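Local atomic coordinates of histone-lysine N-methyltransferase, H3 lysine-9 specific SUVH6 (Arabidopsis thaliana, PDB entry 6A5K), a protein that methylates histone H3 with S-adenosylmethionine as the methyl donor and probably binds methylated DNA through its SRA domain. Residues H64-V69 and A105-S110; P170-R175 and D193-V198; L353-F358 and S377-Y382; S458-A463 and P488-C493. The protein carries 1 engineered substitution. One frame throughout, in Å; residues are numbered along the deposited sequence.

Interaction 1. Residues H64-V69 and A105-S110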
loop_
_atom_site.group_PDB
_atom_site.type_symbol
_atom_site.label_atom_id
_atom_site.label_comp_id
_atom_site.label_asym_id
_atom_site.label_seq_id
_atom_site.Cartn_x
_atom_site.Cartn_y
_atom_site.Cartn_z
ATOM N N HIS A 64 22.003 14.396 -9.120
ATOM C CA HIS A 64 20.998 15.192 -8.417
ATOM C C HIS A 64 19.982 15.711 -9.424
ATOM O O HIS A 64 20.335 16.030 -10.559
ATOM C CB HIS A 64 21.641 16.371 -7.673
ATOM C CG HIS A 64 22.141 16.030 -6.302
ATOM N ND1 HIS A 64 23.356 15.429 -6.079
ATOM C CD2 HIS A 64 21.582 16.223 -5.080
ATOM C CE1 HIS A 64 23.530 15.256 -4.776
ATOM N NE2 HIS A 64 22.468 15.731 -4.154
ATOM N N ILE A 65 18.724 15.796 -9.007
ATOM C CA ILE A 65 17.655 16.298 -9.867
ATOM C C ILE A 65 17.001 17.562 -9.300
ATOM O O ILE A 65 16.621 17.597 -8.130
ATOM C CB ILE A 65 16.559 15.229 -10.067
ATOM C CG1 ILE A 65 17.157 13.968 -10.698
ATOM C CG2 ILE A 65 15.427 15.779 -10.927
ATOM C CD1 ILE A 65 16.209 12.795 -10.739
ATOM N N LEU A 66 16.861 18.593 -10.132
ATOM C CA LEU A 66 16.111 19.783 -9.739
ATOM C C LEU A 66 14.685 19.722 -10.274
ATOM O O LEU A 66 14.473 19.619 -11.483
ATOM C CB LEU A 66 16.807 21.051 -10.235
ATOM C CG LEU A 66 16.420 22.374 -9.563
ATOM C CD1 LEU A 66 16.671 22.328 -8.061
ATOM C CD2 LEU A 66 17.180 23.536 -10.199
ATOM N N GLY A 67 13.710 19.779 -9.371
ATOM C CA GLY A 67 12.312 19.778 -9.759
ATOM C C GLY A 67 11.672 18.401 -9.700
ATOM O O GLY A 67 11.979 17.603 -8.810
ATOM N N GLU A 68 10.774 18.127 -10.646
ATOM C CA GLU A 68 10.046 16.857 -10.685
ATOM C C GLU A 68 10.949 15.661 -10.973
ATOM O O GLU A 68 11.792 15.704 -11.865
ATOM C CB GLU A 68 8.930 16.894 -11.737
ATOM C CG GLU A 68 7.793 17.879 -11.476
ATOM C CD GLU A 68 8.077 19.275 -12.003
ATOM O OE1 GLU A 68 9.212 19.530 -12.460
ATOM O OE2 GLU A 68 7.149 20.116 -11.980
ATOM N N VAL A 69 10.745 14.587 -10.219
ATOM C CA VAL A 69 11.444 13.330 -10.442
ATOM C C VAL A 69 10.520 12.377 -11.192
ATOM O O VAL A 69 9.422 12.092 -10.721
ATOM C CB VAL A 69 11.885 12.689 -9.115
ATOM C CG1 VAL A 69 12.485 11.309 -9.352
ATOM C CG2 VAL A 69 12.864 13.601 -8.383
ATOM N N ALA A 105 26.870 28.657 -7.956
ATOM C CA ALA A 105 26.330 28.478 -6.623
ATOM C C ALA A 105 25.854 27.050 -6.379
ATOM O O ALA A 105 26.098 26.141 -7.180
ATOM C CB ALA A 105 25.189 29.454 -6.395
ATOM N N LYS A 106 25.191 26.868 -5.247
ATOM C CA LYS A 106 24.483 25.633 -4.962
ATOM C C LYS A 106 23.088 26.000 -4.503
ATOM O O LYS A 106 22.910 26.983 -3.784
ATOM C CB LYS A 106 25.212 24.806 -3.900
ATOM C CG LYS A 106 26.552 24.255 -4.364
ATOM C CD LYS A 106 27.419 23.833 -3.191
ATOM C CE LYS A 106 28.738 23.230 -3.669
ATOM N NZ LYS A 106 29.687 22.981 -2.547
ATOM N N VAL A 107 22.097 25.235 -4.948
ATOM C CA VAL A 107 20.727 25.455 -4.519
ATOM C C VAL A 107 20.187 24.158 -3.958
ATOM O O VAL A 107 20.640 23.078 -4.342
ATOM C CB VAL A 107 19.817 25.940 -5.667
ATOM C CG1 VAL A 107 20.296 27.290 -6.197
ATOM C CG2 VAL A 107 19.742 24.894 -6.784
ATOM N N ALA A 108 19.234 24.262 -3.039
ATOM C CA ALA A 108 18.612 23.070 -2.479
ATOM C C ALA A 108 17.819 22.325 -3.541
ATOM O O ALA A 108 17.181 22.937 -4.398
ATOM C CB ALA A 108 17.710 23.432 -1.318
ATOM N N THR A 109 17.850 21.000 -3.473
ATOM C CA THR A 109 17.031 20.184 -4.351
ATOM C C THR A 109 15.852 19.618 -3.574
ATOM O O THR A 109 14.755 19.457 -4.116
ATOM C CB THR A 109 17.827 19.032 -4.958
ATOM O OG1 THR A 109 18.483 18.315 -3.903
ATOM C CG2 THR A 109 18.871 19.566 -5.947
ATOM N N SER A 110 16.079 19.300 -2.303
ATOM C CA SER A 110 14.997 18.687 -1.531
ATOM C C SER A 110 15.203 18.845 -0.039
ATOM O O SER A 110 16.331 18.937 0.420
ATOM C CB SER A 110 14.865 17.201 -1.878
ATOM O OG SER A 110 16.050 16.508 -1.534
HETATM O O HOH W 1 14.012 20.493 -6.619
#

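Interaction 2. Residues P170-R175 and D193-V198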
loop_
_atom_site.group_PDB
_atom_site.type_symbol
_atom_site.label_atom_id
_atom_site.label_comp_id
_atom_site.label_asym_id
_atom_site.label_seq_id
_atom_site.Cartn_x
_atom_site.Cartn_y
_atom_site.Cartn_z
ATOM N N PRO A 170 13.062 25.409 -7.819
ATOM C CA PRO A 170 12.134 24.581 -7.038
ATOM C C PRO A 170 12.829 23.688 -6.003
ATOM O O PRO A 170 13.983 23.290 -6.179
ATOM C CB PRO A 170 11.440 23.733 -8.112
ATOM C CG PRO A 170 12.462 23.615 -9.198
ATOM C CD PRO A 170 13.161 24.955 -9.219
ATOM N N VAL A 171 12.107 23.388 -4.927
ATOM C CA VAL A 171 12.594 22.522 -3.863
ATOM C C VAL A 171 11.551 21.437 -3.584
ATOM O O VAL A 171 10.384 21.747 -3.325
ATOM C CB VAL A 171 12.875 23.317 -2.560
ATOM C CG1 VAL A 171 13.317 22.380 -1.430
ATOM C CG2 VAL A 171 13.917 24.408 -2.802
ATOM N N ARG A 172 11.953 20.171 -3.641
ATOM C CA ARG A 172 11.030 19.097 -3.273
ATOM C C ARG A 172 10.861 19.049 -1.761
ATOM O O ARG A 172 11.840 19.034 -1.021
ATOM C CB ARG A 172 11.516 17.736 -3.787
ATOM C CG ARG A 172 11.420 17.562 -5.290
ATOM C CD ARG A 172 11.847 16.151 -5.733
ATOM N NE ARG A 172 13.233 15.862 -5.368
ATOM C CZ ARG A 172 14.295 16.280 -6.051
ATOM N NH1 ARG A 172 14.140 17.024 -7.137
ATOM N NH2 ARG A 172 15.517 15.969 -5.638
ATOM N N VAL A 173 9.618 19.020 -1.294
ATOM C CA VAL A 173 9.384 18.888 0.131
ATOM C C VAL A 173 8.867 17.490 0.478
ATOM O O VAL A 173 7.834 17.051 -0.031
ATOM C CB VAL A 173 8.395 19.959 0.635
ATOM C CG1 VAL A 173 7.910 19.631 2.047
ATOM C CG2 VAL A 173 9.053 21.336 0.594
ATOM N N ILE A 174 9.630 16.786 1.308
ATOM C CA ILE A 174 9.209 15.506 1.866
ATOM C C ILE A 174 8.823 15.761 3.319
ATOM O O ILE A 174 9.651 16.174 4.138
ATOM C CB ILE A 174 10.309 14.421 1.776
ATOM C CG1 ILE A 174 10.655 14.099 0.315
ATOM C CG2 ILE A 174 9.879 13.138 2.478
ATOM C CD1 ILE A 174 11.737 14.986 -0.271
ATOM N N ARG A 175 7.554 15.540 3.634
ATOM C CA ARG A 175 7.052 15.819 4.970
ATOM C C ARG A 175 7.073 14.567 5.832
ATOM O O ARG A 175 6.538 13.523 5.445
ATOM C CB ARG A 175 5.632 16.390 4.891
ATOM C CG ARG A 175 4.997 16.741 6.227
ATOM C CD ARG A 175 3.632 17.406 6.025
ATOM N NE ARG A 175 2.696 16.532 5.319
ATOM C CZ ARG A 175 2.023 15.538 5.894
ATOM N NH1 ARG A 175 2.179 15.295 7.189
ATOM N NH2 ARG A 175 1.189 14.793 5.178
ATOM N N ASP A 193 5.227 16.005 -0.820
ATOM C CA ASP A 193 4.190 17.035 -0.879
ATOM C C ASP A 193 4.354 17.990 -2.060
ATOM O O ASP A 193 3.566 18.924 -2.229
ATOM C CB ASP A 193 4.151 17.826 0.431
ATOM C CG ASP A 193 3.257 17.172 1.478
ATOM O OD1 ASP A 193 2.466 16.268 1.117
ATOM O OD2 ASP A 193 3.343 17.562 2.661
ATOM N N GLY A 194 5.363 17.741 -2.887
ATOM C CA GLY A 194 5.519 18.485 -4.123
ATOM C C GLY A 194 6.597 19.554 -4.109
ATOM O O GLY A 194 7.511 19.543 -3.277
ATOM N N LEU A 195 6.470 20.490 -5.045
ATOM C CA LEU A 195 7.488 21.501 -5.278
ATOM C C LEU A 195 7.141 22.831 -4.631
ATOM O O LEU A 195 5.998 23.286 -4.691
ATOM C CB LEU A 195 7.703 21.700 -6.779
ATOM C CG LEU A 195 8.165 20.470 -7.559
ATOM C CD1 LEU A 195 8.351 20.822 -9.027
ATOM C CD2 LEU A 195 9.447 19.921 -6.976
ATOM N N TYR A 196 8.146 23.446 -4.015
ATOM C CA TYR A 196 7.980 24.709 -3.311
ATOM C C TYR A 196 9.041 25.707 -3.763
ATOM O O TYR A 196 10.078 25.321 -4.309
ATOM C CB TYR A 196 8.089 24.512 -1.794
ATOM C CG TYR A 196 6.906 23.841 -1.125
ATOM C CD1 TYR A 196 6.168 24.511 -0.157
ATOM C CD2 TYR A 196 6.541 22.533 -1.445
ATOM C CE1 TYR A 196 5.089 23.907 0.471
ATOM C CE2 TYR A 196 5.466 21.919 -0.824
ATOM C CZ TYR A 196 4.746 22.606 0.133
ATOM O OH TYR A 196 3.673 22.003 0.753
ATOM N N LEU A 197 8.779 26.988 -3.522
ATOM C CA LEU A 197 9.787 28.021 -3.698
ATOM C C LEU A 197 10.167 28.562 -2.328
ATOM O O LEU A 197 9.320 28.654 -1.440
ATOM C CB LEU A 197 9.277 29.151 -4.595
ATOM C CG LEU A 197 9.015 28.807 -6.067
ATOM C CD1 LEU A 197 8.425 29.997 -6.814
ATOM C CD2 LEU A 197 10.288 28.330 -6.754
ATOM N N VAL A 198 11.436 28.915 -2.152
ATOM C CA VAL A 198 11.877 29.525 -0.901
ATOM C C VAL A 198 11.762 31.053 -1.012
ATOM O O VAL A 198 12.326 31.664 -1.918
ATOM C CB VAL A 198 13.325 29.120 -0.551
ATOM C CG1 VAL A 198 13.593 29.345 0.928
ATOM C CG2 VAL A 198 13.570 27.643 -0.919
HETATM O O HOH W 2 0.392 15.504 2.526
#

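Interaction 3. Residues L353-F358 and S377-Y382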
loop_
_atom_site.group_PDB
_atom_site.type_symbol
_atom_site.label_atom_id
_atom_site.label_comp_id
_atom_site.label_asym_id
_atom_site.label_seq_id
_atom_site.Cartn_x
_atom_site.Cartn_y
_atom_site.Cartn_z
ATOM N N LEU A 353 -9.297 -1.672 8.391
ATOM C CA LEU A 353 -9.116 -0.343 7.807
ATOM C C LEU A 353 -10.440 0.381 7.580
ATOM O O LEU A 353 -11.463 -0.253 7.325
ATOM C CB LEU A 353 -8.363 -0.457 6.482
ATOM C CG LEU A 353 -6.952 -1.029 6.569
ATOM C CD1 LEU A 353 -6.439 -1.399 5.165
ATOM C CD2 LEU A 353 -6.051 -0.016 7.236
ATOM N N PRO A 354 -10.423 1.723 7.663
ATOM C CA PRO A 354 -11.627 2.516 7.381
ATOM C C PRO A 354 -11.871 2.668 5.877
ATOM O O PRO A 354 -11.304 3.554 5.236
ATOM C CB PRO A 354 -11.317 3.865 8.035
ATOM C CG PRO A 354 -9.831 3.970 7.987
ATOM C CD PRO A 354 -9.297 2.560 8.111
ATOM N N LEU A 355 -12.709 1.799 5.321
ATOM C CA LEU A 355 -13.001 1.833 3.892
ATOM C C LEU A 355 -14.238 2.665 3.583
ATOM O O LEU A 355 -15.119 2.842 4.432
ATOM C CB LEU A 355 -13.191 0.416 3.346
ATOM C CG LEU A 355 -12.059 -0.576 3.605
ATOM C CD1 LEU A 355 -12.394 -1.932 3.006
ATOM C CD2 LEU A 355 -10.739 -0.047 3.046
ATOM N N GLU A 356 -14.287 3.180 2.360
ATOM C CA GLU A 356 -15.491 3.821 1.843
ATOM C C GLU A 356 -15.579 3.594 0.337
ATOM O O GLU A 356 -14.555 3.371 -0.320
ATOM C CB GLU A 356 -15.503 5.317 2.176
ATOM C CG GLU A 356 -14.681 6.192 1.249
ATOM C CD GLU A 356 -14.740 7.667 1.632
ATOM O OE1 GLU A 356 -15.361 7.997 2.669
ATOM O OE2 GLU A 356 -14.171 8.500 0.894
ATOM N N ILE A 357 -16.796 3.603 -0.204
ATOM C CA ILE A 357 -16.945 3.589 -1.652
ATOM C C ILE A 357 -17.220 5.002 -2.144
ATOM O O ILE A 357 -17.751 5.849 -1.410
ATOM C CB ILE A 357 -18.057 2.630 -2.142
ATOM C CG1 ILE A 357 -19.452 3.120 -1.733
ATOM C CG2 ILE A 357 -17.795 1.208 -1.647
ATOM C CD1 ILE A 357 -20.579 2.345 -2.405
ATOM N N PHE A 358 -16.831 5.265 -3.385
ATOM C CA PHE A 358 -16.944 6.610 -3.917
ATOM C C PHE A 358 -17.167 6.576 -5.420
ATOM O O PHE A 358 -16.830 5.598 -6.084
ATOM C CB PHE A 358 -15.690 7.430 -3.586
ATOM C CG PHE A 358 -14.476 7.026 -4.378
ATOM C CD1 PHE A 358 -13.749 5.893 -4.035
ATOM C CD2 PHE A 358 -14.063 7.779 -5.469
ATOM C CE1 PHE A 358 -12.628 5.519 -4.771
ATOM C CE2 PHE A 358 -12.952 7.412 -6.204
ATOM C CZ PHE A 358 -12.236 6.273 -5.857
ATOM N N SER A 377 -0.578 -4.953 3.997
ATOM C CA SER A 377 -1.780 -4.978 4.837
ATOM C C SER A 377 -2.931 -5.730 4.176
ATOM O O SER A 377 -3.137 -5.624 2.969
ATOM C CB SER A 377 -2.252 -3.559 5.172
ATOM O OG SER A 377 -1.270 -2.845 5.886
ATOM N N PHE A 378 -3.680 -6.471 4.987
ATOM C CA PHE A 378 -4.950 -7.046 4.566
ATOM C C PHE A 378 -5.990 -5.944 4.376
ATOM O O PHE A 378 -6.108 -5.040 5.207
ATOM C CB PHE A 378 -5.439 -8.073 5.596
ATOM C CG PHE A 378 -6.843 -8.564 5.359
ATOM C CD1 PHE A 378 -7.163 -9.263 4.208
ATOM C CD2 PHE A 378 -7.838 -8.343 6.302
ATOM C CE1 PHE A 378 -8.452 -9.724 3.993
ATOM C CE2 PHE A 378 -9.126 -8.803 6.098
ATOM C CZ PHE A 378 -9.436 -9.498 4.940
ATOM N N ILE A 379 -6.738 -6.020 3.280
ATOM C CA ILE A 379 -7.772 -5.031 2.981
ATOM C C ILE A 379 -9.150 -5.573 3.343
ATOM O O ILE A 379 -9.788 -5.123 4.290
ATOM C CB ILE A 379 -7.788 -4.636 1.482
ATOM C CG1 ILE A 379 -6.380 -4.264 0.987
ATOM C CG2 ILE A 379 -8.810 -3.515 1.243
ATOM C CD1 ILE A 379 -5.718 -3.137 1.785
ATOM N N CYS A 380 -9.595 -6.554 2.569
ATOM C CA CYS A 380 -10.906 -7.164 2.755
ATOM C C CYS A 380 -10.961 -8.459 1.968
ATOM O O CYS A 380 -10.062 -8.753 1.186
ATOM C CB CYS A 380 -12.030 -6.225 2.294
ATOM S SG CYS A 380 -12.024 -5.910 0.509
ATOM N N GLU A 381 -12.030 -9.218 2.181
ATOM C CA GLU A 381 -12.309 -10.430 1.414
ATOM C C GLU A 381 -13.207 -10.102 0.229
ATOM O O GLU A 381 -13.940 -9.117 0.266
ATOM C CB GLU A 381 -12.980 -11.484 2.310
ATOM C CG GLU A 381 -13.230 -12.835 1.645
ATOM C CD GLU A 381 -13.609 -13.924 2.640
ATOM O OE1 GLU A 381 -13.741 -13.620 3.843
ATOM O OE2 GLU A 381 -13.775 -15.087 2.218
ATOM N N TYR A 382 -13.151 -10.916 -0.823
ATOM C CA TYR A 382 -14.200 -10.875 -1.835
ATOM C C TYR A 382 -15.315 -11.808 -1.392
ATOM O O TYR A 382 -15.206 -13.025 -1.525
ATOM C CB TYR A 382 -13.678 -11.273 -3.222
ATOM C CG TYR A 382 -14.626 -10.868 -4.331
ATOM C CD1 TYR A 382 -15.710 -11.669 -4.677
ATOM C CD2 TYR A 382 -14.440 -9.681 -5.026
ATOM C CE1 TYR A 382 -16.587 -11.292 -5.683
ATOM C CE2 TYR A 382 -15.311 -9.298 -6.031
ATOM C CZ TYR A 382 -16.382 -10.110 -6.354
ATOM O OH TYR A 382 -17.246 -9.728 -7.355
HETATM O O HOH W 3 -8.856 -4.002 6.603
#

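Interaction 4. Residues S458-A463 and P488-C493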
loop_
_atom_site.group_PDB
_atom_site.type_symbol
_atom_site.label_atom_id
_atom_site.label_comp_id
_atom_site.label_asym_id
_atom_site.label_seq_id
_atom_site.Cartn_x
_atom_site.Cartn_y
_atom_site.Cartn_z
ATOM N N SER A 458 -2.118 -1.122 -13.423
ATOM C CA SER A 458 -1.038 -0.882 -12.473
ATOM C C SER A 458 -1.608 -0.844 -11.056
ATOM O O SER A 458 -1.609 0.200 -10.409
ATOM C CB SER A 458 -0.299 0.417 -12.795
ATOM O OG SER A 458 0.870 0.522 -12.002
ATOM N N PRO A 459 -2.086 -1.999 -10.568
ATOM C CA PRO A 459 -2.863 -2.087 -9.328
ATOM C C PRO A 459 -2.041 -1.894 -8.050
ATOM O O PRO A 459 -0.838 -2.136 -8.062
ATOM C CB PRO A 459 -3.420 -3.507 -9.385
ATOM C CG PRO A 459 -2.341 -4.282 -10.088
ATOM C CD PRO A 459 -1.815 -3.331 -11.144
ATOM N N ASN A 460 -2.692 -1.484 -6.963
ATOM C CA ASN A 460 -2.011 -1.392 -5.668
ATOM C C ASN A 460 -2.425 -2.529 -4.729
ATOM O O ASN A 460 -1.915 -2.635 -3.608
ATOM C CB ASN A 460 -2.251 -0.023 -5.003
ATOM C CG ASN A 460 -3.720 0.388 -4.987
ATOM O OD1 ASN A 460 -4.606 -0.442 -5.140
ATOM N ND2 ASN A 460 -3.977 1.684 -4.770
ATOM N N LEU A 461 -3.337 -3.383 -5.195
ATOM C CA LEU A 461 -3.739 -4.573 -4.440
ATOM C C LEU A 461 -3.506 -5.840 -5.247
ATOM O O LEU A 461 -3.440 -5.801 -6.469
ATOM C CB LEU A 461 -5.223 -4.527 -4.044
ATOM C CG LEU A 461 -5.834 -3.369 -3.251
ATOM C CD1 LEU A 461 -7.267 -3.727 -2.823
ATOM C CD2 LEU A 461 -4.988 -2.986 -2.048
ATOM N N TYR A 462 -3.395 -6.971 -4.559
ATOM C CA TYR A 462 -3.488 -8.251 -5.243
ATOM C C TYR A 462 -4.344 -9.216 -4.445
ATOM O O TYR A 462 -4.511 -9.062 -3.223
ATOM C CB TYR A 462 -2.105 -8.872 -5.494
ATOM C CG TYR A 462 -1.274 -9.113 -4.255
ATOM C CD1 TYR A 462 -0.399 -8.143 -3.792
ATOM C CD2 TYR A 462 -1.350 -10.323 -3.555
ATOM C CE1 TYR A 462 0.379 -8.352 -2.665
ATOM C CE2 TYR A 462 -0.573 -10.538 -2.420
ATOM C CZ TYR A 462 0.290 -9.545 -1.982
ATOM O OH TYR A 462 1.088 -9.731 -0.865
ATOM N N ALA A 463 -4.866 -10.217 -5.149
ATOM C CA ALA A 463 -5.669 -11.275 -4.542
ATOM C C ALA A 463 -4.771 -12.397 -4.035
ATOM O O ALA A 463 -3.795 -12.777 -4.683
ATOM C CB ALA A 463 -6.694 -11.819 -5.540
ATOM N N PRO A 488 -3.483 7.947 1.624
ATOM C CA PRO A 488 -4.909 7.993 1.957
ATOM C C PRO A 488 -5.727 8.439 0.753
ATOM O O PRO A 488 -5.252 9.266 -0.035
ATOM C CB PRO A 488 -4.983 9.016 3.101
ATOM C CG PRO A 488 -3.744 9.833 2.964
ATOM C CD PRO A 488 -2.694 8.916 2.402
ATOM N N LEU A 489 -6.906 7.841 0.601
ATOM C CA LEU A 489 -7.910 8.213 -0.403
ATOM C C LEU A 489 -7.522 7.848 -1.834
ATOM O O LEU A 489 -8.231 8.202 -2.768
ATOM C CB LEU A 489 -8.225 9.713 -0.311
ATOM C CG LEU A 489 -8.785 10.182 1.037
ATOM C CD1 LEU A 489 -8.857 11.702 1.095
ATOM C CD2 LEU A 489 -10.158 9.566 1.312
ATOM N N GLN A 490 -6.400 7.153 -2.015
ATOM C CA GLN A 490 -6.049 6.641 -3.337
ATOM C C GLN A 490 -6.951 5.457 -3.660
ATOM O O GLN A 490 -7.179 4.597 -2.802
ATOM C CB GLN A 490 -4.574 6.222 -3.404
ATOM C CG GLN A 490 -4.163 5.626 -4.751
ATOM C CD GLN A 490 -2.678 5.304 -4.846
ATOM O OE1 GLN A 490 -2.268 4.145 -4.723
ATOM N NE2 GLN A 490 -1.863 6.330 -5.088
ATOM N N GLU A 491 -7.475 5.409 -4.883
ATOM C CA GLU A 491 -8.368 4.307 -5.235
ATOM C C GLU A 491 -7.633 2.966 -5.133
ATOM O O GLU A 491 -6.493 2.827 -5.598
ATOM C CB GLU A 491 -8.947 4.486 -6.638
ATOM C CG GLU A 491 -10.002 3.433 -6.982
ATOM C CD GLU A 491 -10.700 3.682 -8.309
ATOM O OE1 GLU A 491 -10.371 4.672 -9.001
ATOM O OE2 GLU A 491 -11.588 2.878 -8.657
ATOM N N LEU A 492 -8.287 1.994 -4.502
ATOM C CA LEU A 492 -7.779 0.629 -4.412
ATOM C C LEU A 492 -8.235 -0.188 -5.622
ATOM O O LEU A 492 -9.414 -0.172 -5.970
ATOM C CB LEU A 492 -8.261 -0.033 -3.122
ATOM C CG LEU A 492 -8.072 0.762 -1.831
ATOM C CD1 LEU A 492 -8.640 -0.018 -0.649
ATOM C CD2 LEU A 492 -6.597 1.041 -1.625
ATOM N N CYS A 493 -7.298 -0.896 -6.250
ATOM C CA CYS A 493 -7.567 -1.699 -7.443
ATOM C C CYS A 493 -6.694 -2.943 -7.476
ATOM O O CYS A 493 -5.602 -2.950 -6.917
ATOM C CB CYS A 493 -7.312 -0.901 -8.722
ATOM S SG CYS A 493 -8.285 0.621 -8.899
#

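Interaction 1. Residues H64-V69 and A105-S110
In a classic beta bulge of the SRA domain, Thr-109 and Ser-110 both face Asp-98, and Thr-109 packs against the loop residues His-64, Ile-65 and Leu-66. No direct hydrogen bond joins 64-69 to 105-110. Thr-109 has the largest part in the contact. Its OG1 sits between the backbone N and the carbonyl carbon (chi1 52°), and this torsion leaves CG2 turned to the loop. The CB of Thr-109 lies 3.7 Å from Ile-65 O. The CG2 of Thr-109 meets Leu-66 CD1 at 4.1 Å, the two side chains crossing obliquely. That same Leu-66 CD1 rests 3.7 Å from Ala-108 O and 4.2 Å from Val-107 CG2, so one methyl group spans three strand residues. At the other end, Thr-109 OG1 lies in the plane of the His-64 ring at its edge, 3.9 Å from His-64 CD2. The His-64 ring is held by a hydrogen bond from NE2 to Asp-98. A water ties the backbones, accepting from Gly-67 N at 2.9 Å and donating to Thr-109 O at 2.8 Å. The arrangement is that of a loop laid across a bulged strand of the SRA-domain sheet, with a water in place of direct backbone pairing.

Interaction 2. Residues P170-R175 and D193-V198
Val-171 and Tyr-196 form a hydrogen-bonded antiparallel pair, with Val-171 N to Tyr-196 O and Tyr-196 N to Val-171 O both at 2.9 Å. Further along, Val-173 N donates to Gly-194 O and Asp-193 N to Val-173 O, and these two bonds are straighter. Arg-172 and Leu-195 make the non-hydrogen-bonded pair between them. The strands belong to the mixed sheet of the SRA domain, where strand 171-176 has 190-205 on one edge and runs parallel to 105-113 on the other. The charged contact is at the Asp-193 end. Arg-175 NE donates to the syn lone pair of Asp-193 OD2 at 2.9 Å. The guanidinium and carboxylate planes are only 23° apart, and a water links Arg-175 NH2 to Asp-193 OD1. A leucine in place of Arg-175 would probably leave the Asp-193 carboxylate without its charge partner and free to turn. Apolar contacts fill both faces. Val-173 CG2 sits over the face of the Tyr-196 ring, 3.9 Å from its centroid, in a CH-pi contact. This methyl is anti to the carbonyl carbon of Val-173, and its closest ring atom is Tyr-196 CD2 at 3.4 Å. Val-171, on the same face, touches Val-198 with CG2 against CG2 at 3.8 Å. On the other face Arg-172 and Leu-195 run alongside each other, Arg-172 CG being 3.5 Å from Leu-195 CD2.

Interaction 3. Residues L353-F358 and S377-Y382
Leu-353 makes the closest approach to 377-382, and it does so with one methyl group. Its CD1 comes 3.7 Å from Phe-378 O and 3.9 Å from Ile-379 CD1. Ile-379 reaches up to this methyl because its chain is bent at the end: CD1 turns off the extended line (chi2 -57°). The Leu-355 side is looser. Leu-355 CD1 stands 4.3 Å from Ile-379 CG2 and 4.4 Å from Cys-380 CB, so it grazes both residues without pressing on either. Ile-379 thus offers a different branch to each leucine, CD1 to Leu-353 and CG2 to Leu-355. The contact joins two sheets of the SET-domain region. Strand 355-359 pairs with 257-259 and 365-369 in one of them. Strand 378-381 is an edge strand of the other, within this chain, beside 477-482. The segments are packed through side chains and are not paired: no direct hydrogen bond crosses between them. This use of short strands in separate small sheets, packed on each other, is a feature of the SET fold. At the Leu-353 end, where the backbones come nearest but are still too far apart to pair, a water bridges them. It accepts from Leu-353 N at 3.0 Å and donates to Ile-379 O at 2.7 Å and, over a longer distance, to Phe-378 O. Both carbonyls can share the water because the backbone kinks at Ile-379 (psi -70°), which turns two successive carbonyl groups roughly the same way.

Interaction 4. Residues S458-A463 and P488-C493
Asn-460 reaches across to 488-493 and grips it with both ends of its amide. Its CG lies between the backbone N and the carbonyl carbon (chi1 49°), and this turn folds the amide back against the neighbouring strand. There OD1 takes the N-H of Cys-493 at 2.9 Å in a nearly straight bond. The ND2 of Asn-460 gives one hydrogen to Glu-491 O at 2.9 Å and the other to Gln-490 OE1 at 3.0 Å. Gln-490 is extended, with CG anti to its backbone N (chi1 178°), and its chain passes Asn-460 running the other way. The two amide planes are 19° apart, and ND2 meets an in-plane lone pair of OE1. Asn-460 closes the SET signature stretch that also holds Asn-454 and the zinc ligand Cys-457, while Glu-491 to Cys-493 open the last conserved SET motif. Their pairing fits the pseudoknot of SET domains. An alanine at Asn-460 would probably leave Cys-493 N and Glu-491 O without their mates and set the Gln-490 amide free to turn. Beyond the amide, Cys-493 O accepts from Leu-461 N at 2.9 Å and weakly from Asn-460 N. Pro-459 CB also touches this oxygen, at 3.3 Å. Leu-461 CD1 rests on Leu-492 CB at 3.8 Å. Ile-379 packs on both leucines.

Overall arrangement
The four contacts fall into two pairs. Interactions 1 and 2 share the SRA-domain sheet, with centres about 10 Å apart. Arg-172 joins them: its NH1 probably hydrogen-bonds to Ile-65 O at 2.7 Å and to Gly-67 O at 2.8 Å. Interactions 3 and 4 are also about 10 Å apart between centres and meet in the SET-domain core, where Ile-379 CG1 packs on Leu-461 CD2 at 3.6 Å. Between the pairs the nearest approach is about 7 Å, between atoms of interactions 2 and 4, with no touch. Interaction 4 lies nearer the cofactor: the Glu-491 side chain is about 7 Å from S-adenosylmethionine, against about 11 Å for that of Cys-380 in interaction 3.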